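PDB 3ZOU: farnesyl pyrophosphate synthase from Pseudomonas aeruginosa, which catalyses the condensation of isopentenyl diphosphate with allylic diphosphates, such as the geranyl diphosphate bound here, to give farnesyl diphosphate. Local coordinates for residues Ala55-Ala69 and Val190-Ser204. Residues are numbered along the deposited sequence; the frame is centred on the assembly and turned at random.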
# COMPACT_ATOMS: atom_id res chain seq x y z
N ALA A 55 23.49 -3.70 -1.44
CA ALA A 55 23.52 -4.07 -0.05
C ALA A 55 23.53 -5.62 0.12
O ALA A 55 24.18 -6.12 1.05
CB ALA A 55 22.31 -3.44 0.69
N CYS A 56 22.76 -6.31 -0.68
CA CYS A 56 22.70 -7.74 -0.64
C CYS A 56 24.14 -8.27 -0.93
O CYS A 56 24.65 -9.07 -0.12
CB CYS A 56 21.73 -8.23 -1.66
SG CYS A 56 21.54 -10.02 -1.72
N GLU A 57 24.79 -7.76 -1.98
CA GLU A 57 26.20 -8.19 -2.33
C GLU A 57 27.19 -7.81 -1.25
O GLU A 57 28.16 -8.57 -0.96
CB GLU A 57 26.64 -7.66 -3.67
CG GLU A 57 25.84 -8.14 -4.84
CD GLU A 57 26.43 -7.54 -6.16
OE1 GLU A 57 27.65 -7.37 -6.30
OE2 GLU A 57 25.67 -7.14 -7.04
N ALA A 58 26.99 -6.67 -0.61
CA ALA A 58 27.88 -6.18 0.43
C ALA A 58 27.99 -7.18 1.54
O ALA A 58 29.03 -7.26 2.23
CB ALA A 58 27.42 -4.83 0.98
N LEU A 59 26.91 -7.93 1.79
CA LEU A 59 26.87 -8.93 2.88
C LEU A 59 27.11 -10.32 2.36
O LEU A 59 26.85 -11.28 3.08
CB LEU A 59 25.53 -8.90 3.65
CG LEU A 59 25.27 -7.56 4.37
CD1 LEU A 59 24.00 -7.67 5.19
CD2 LEU A 59 26.37 -7.03 5.25
N GLY A 60 27.56 -10.41 1.11
CA GLY A 60 27.88 -11.71 0.45
C GLY A 60 26.74 -12.48 -0.18
O GLY A 60 26.92 -13.66 -0.54
N GLY A 61 25.55 -11.87 -0.31
CA GLY A 61 24.45 -12.56 -0.97
C GLY A 61 24.49 -12.47 -2.46
O GLY A 61 24.91 -11.49 -3.01
N ALA A 62 24.08 -13.53 -3.16
CA ALA A 62 23.96 -13.45 -4.60
C ALA A 62 22.85 -12.41 -4.91
O ALA A 62 21.80 -12.47 -4.29
CB ALA A 62 23.57 -14.81 -5.17
N PRO A 63 23.09 -11.49 -5.86
CA PRO A 63 22.12 -10.38 -6.11
C PRO A 63 20.71 -10.80 -6.47
O PRO A 63 19.76 -10.11 -6.10
CB PRO A 63 22.76 -9.59 -7.26
CG PRO A 63 23.77 -10.53 -7.88
CD PRO A 63 24.25 -11.41 -6.77
N GLN A 64 20.54 -11.91 -7.17
CA GLN A 64 19.22 -12.38 -7.48
C GLN A 64 18.30 -12.58 -6.24
O GLN A 64 17.10 -12.47 -6.38
CB GLN A 64 19.25 -13.62 -8.39
CG GLN A 64 19.98 -14.83 -7.84
CD GLN A 64 21.47 -14.87 -8.26
OE1 GLN A 64 22.13 -13.85 -8.51
NE2 GLN A 64 21.99 -16.09 -8.35
N ARG A 65 18.85 -12.81 -5.05
CA ARG A 65 18.12 -12.96 -3.84
C ARG A 65 17.32 -11.67 -3.57
O ARG A 65 16.29 -11.72 -2.89
CB ARG A 65 18.98 -13.23 -2.63
CG ARG A 65 19.76 -14.56 -2.77
CD ARG A 65 20.76 -14.74 -1.65
NE ARG A 65 20.10 -14.79 -0.36
CZ ARG A 65 19.61 -15.87 0.25
NH1 ARG A 65 19.79 -17.10 -0.28
NH2 ARG A 65 19.03 -15.78 1.45
N ALA A 66 17.85 -10.56 -4.06
CA ALA A 66 17.22 -9.23 -3.77
C ALA A 66 16.26 -8.79 -4.86
O ALA A 66 15.83 -7.65 -4.88
CB ALA A 66 18.32 -8.18 -3.56
N ASP A 67 15.96 -9.67 -5.82
CA ASP A 67 15.04 -9.23 -6.92
C ASP A 67 13.71 -8.68 -6.41
O ASP A 67 13.25 -7.65 -6.91
CB ASP A 67 14.73 -10.37 -7.89
CG ASP A 67 15.90 -10.68 -8.87
OD1 ASP A 67 16.81 -9.87 -9.08
OD2 ASP A 67 15.86 -11.79 -9.52
N ALA A 68 13.08 -9.36 -5.50
CA ALA A 68 11.75 -8.88 -5.02
C ALA A 68 11.91 -7.56 -4.27
O ALA A 68 11.11 -6.64 -4.47
CB ALA A 68 11.06 -9.92 -4.19
N ALA A 69 12.93 -7.46 -3.44
CA ALA A 69 13.28 -6.21 -2.76
C ALA A 69 13.46 -5.05 -3.72
O ALA A 69 12.86 -3.98 -3.51
CB ALA A 69 14.57 -6.39 -1.99
N VAL A 190 18.36 -0.23 1.08
CA VAL A 190 19.55 -0.87 1.66
C VAL A 190 19.19 -1.99 2.68
O VAL A 190 19.75 -3.10 2.66
CB VAL A 190 20.47 0.20 2.27
CG1 VAL A 190 21.54 -0.42 3.17
CG2 VAL A 190 21.05 1.07 1.17
N ARG A 191 18.25 -1.72 3.59
CA ARG A 191 17.88 -2.67 4.61
C ARG A 191 17.29 -3.92 3.95
O ARG A 191 17.62 -5.04 4.35
CB ARG A 191 16.83 -2.03 5.60
CG ARG A 191 16.25 -3.01 6.61
CD ARG A 191 17.26 -3.70 7.48
NE ARG A 191 18.06 -2.74 8.20
CZ ARG A 191 17.90 -2.38 9.48
NH1 ARG A 191 17.03 -2.98 10.26
NH2 ARG A 191 18.70 -1.44 10.00
N LEU A 192 16.41 -3.77 2.96
CA LEU A 192 15.77 -4.92 2.33
C LEU A 192 16.79 -5.77 1.57
O LEU A 192 16.69 -6.98 1.61
CB LEU A 192 14.65 -4.46 1.42
CG LEU A 192 13.27 -4.49 2.07
CD1 LEU A 192 13.15 -3.66 3.32
CD2 LEU A 192 12.22 -4.07 1.05
N GLY A 193 17.70 -5.10 0.87
CA GLY A 193 18.76 -5.88 0.17
C GLY A 193 19.61 -6.62 1.18
O GLY A 193 19.94 -7.79 0.96
N ALA A 194 19.91 -5.98 2.30
CA ALA A 194 20.72 -6.61 3.35
C ALA A 194 19.98 -7.81 3.91
O ALA A 194 20.52 -8.88 4.14
CB ALA A 194 21.06 -5.61 4.43
N LEU A 195 18.66 -7.68 4.13
CA LEU A 195 17.90 -8.79 4.64
C LEU A 195 17.88 -9.96 3.65
O LEU A 195 17.89 -11.10 4.07
CB LEU A 195 16.46 -8.29 4.99
CG LEU A 195 16.34 -7.43 6.25
CD1 LEU A 195 15.01 -6.72 6.26
CD2 LEU A 195 16.53 -8.25 7.53
N ALA A 196 17.78 -9.65 2.37
CA ALA A 196 17.72 -10.60 1.30
C ALA A 196 19.04 -11.38 1.21
O ALA A 196 19.00 -12.46 0.62
CB ALA A 196 17.47 -9.94 -0.05
N SER A 197 20.11 -10.84 1.73
CA SER A 197 21.42 -11.59 1.69
C SER A 197 21.35 -12.92 2.48
O SER A 197 22.12 -13.84 2.17
CB SER A 197 22.54 -10.79 2.29
OG SER A 197 22.49 -10.65 3.69
N GLY A 198 20.52 -12.99 3.53
CA GLY A 198 20.49 -14.13 4.44
C GLY A 198 21.59 -14.06 5.48
O GLY A 198 21.67 -14.96 6.31
N ARG A 199 22.39 -12.98 5.48
CA ARG A 199 23.56 -12.83 6.34
C ARG A 199 23.52 -11.51 7.09
O ARG A 199 24.56 -11.00 7.53
CB ARG A 199 24.85 -12.95 5.51
CG ARG A 199 24.87 -14.21 4.65
CD ARG A 199 25.95 -14.33 3.56
NE ARG A 199 25.64 -15.47 2.67
CZ ARG A 199 26.44 -15.94 1.71
NH1 ARG A 199 27.64 -15.40 1.49
NH2 ARG A 199 26.04 -16.97 0.96
N ALA A 200 22.33 -10.96 7.27
CA ALA A 200 22.21 -9.73 7.97
C ALA A 200 22.54 -10.04 9.43
O ALA A 200 22.31 -11.14 9.90
CB ALA A 200 20.84 -9.17 7.80
N GLU A 201 23.16 -9.10 10.09
CA GLU A 201 23.11 -9.06 11.54
C GLU A 201 23.07 -7.67 12.03
O GLU A 201 23.22 -6.74 11.26
CB GLU A 201 24.18 -9.92 12.18
CG GLU A 201 25.45 -9.97 11.48
CD GLU A 201 26.18 -8.65 11.57
OE1 GLU A 201 25.98 -7.84 12.54
OE2 GLU A 201 27.00 -8.48 10.65
N PRO A 202 22.76 -7.46 13.32
CA PRO A 202 22.52 -6.08 13.74
C PRO A 202 23.61 -5.07 13.50
O PRO A 202 23.32 -4.00 13.12
CB PRO A 202 22.19 -6.20 15.24
CG PRO A 202 21.63 -7.56 15.33
CD PRO A 202 22.35 -8.45 14.34
N ALA A 203 24.89 -5.42 13.77
CA ALA A 203 25.92 -4.45 13.56
C ALA A 203 26.02 -4.11 12.07
O ALA A 203 26.24 -2.95 11.74
CB ALA A 203 27.24 -4.99 14.07
N SER A 204 25.96 -5.11 11.19
CA SER A 204 26.04 -4.77 9.75
C SER A 204 24.85 -3.98 9.28
O SER A 204 24.99 -3.05 8.46
CB SER A 204 26.18 -5.98 8.89
OG SER A 204 27.40 -6.62 9.12
O HOH W 1 17.24 -13.73 3.01
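The last turn of helix 47-58 meets helix 171-196 where C56 faces G193, their CA atoms 4.4 Å apart; G61 CA and S197 CA are nearer still, at 4.1 Å. Glycine at 193 leaves room for A55 and C56, and C56 CA lies 3.2 Å from G193 O. Helix 47-58 ends in a Schellman motif with G60, at positive phi, as C-prime residue. The chain then turns through 61-66; small A66 packs on A196, and A69 CB on L192 CB. In R65 the bend at chi3 (62°) brings the guanidinium edge-on to A196 O, to which NE donates (2.8 Å, N-H...O 151°) in the carbonyl plane. Leucine's two methyls let L59 reach A194 CB (CD1, 3.7 Å) and S204 CB (CD2) at once. S197 OG lies against L59 CB and CD1, donates to A194 O and accepts from R199 N in an ST turn; a short hydroxyl doing both suits this buried turn. R199's extended aliphatic chain runs past L59 O, placing G60 O over one guanidinium face. In this mostly helical prenyltransferase fold, V190 and A194 also lean on helix 202-227 (L205, L208), and A69 and L192 share M141 of helix 135-149.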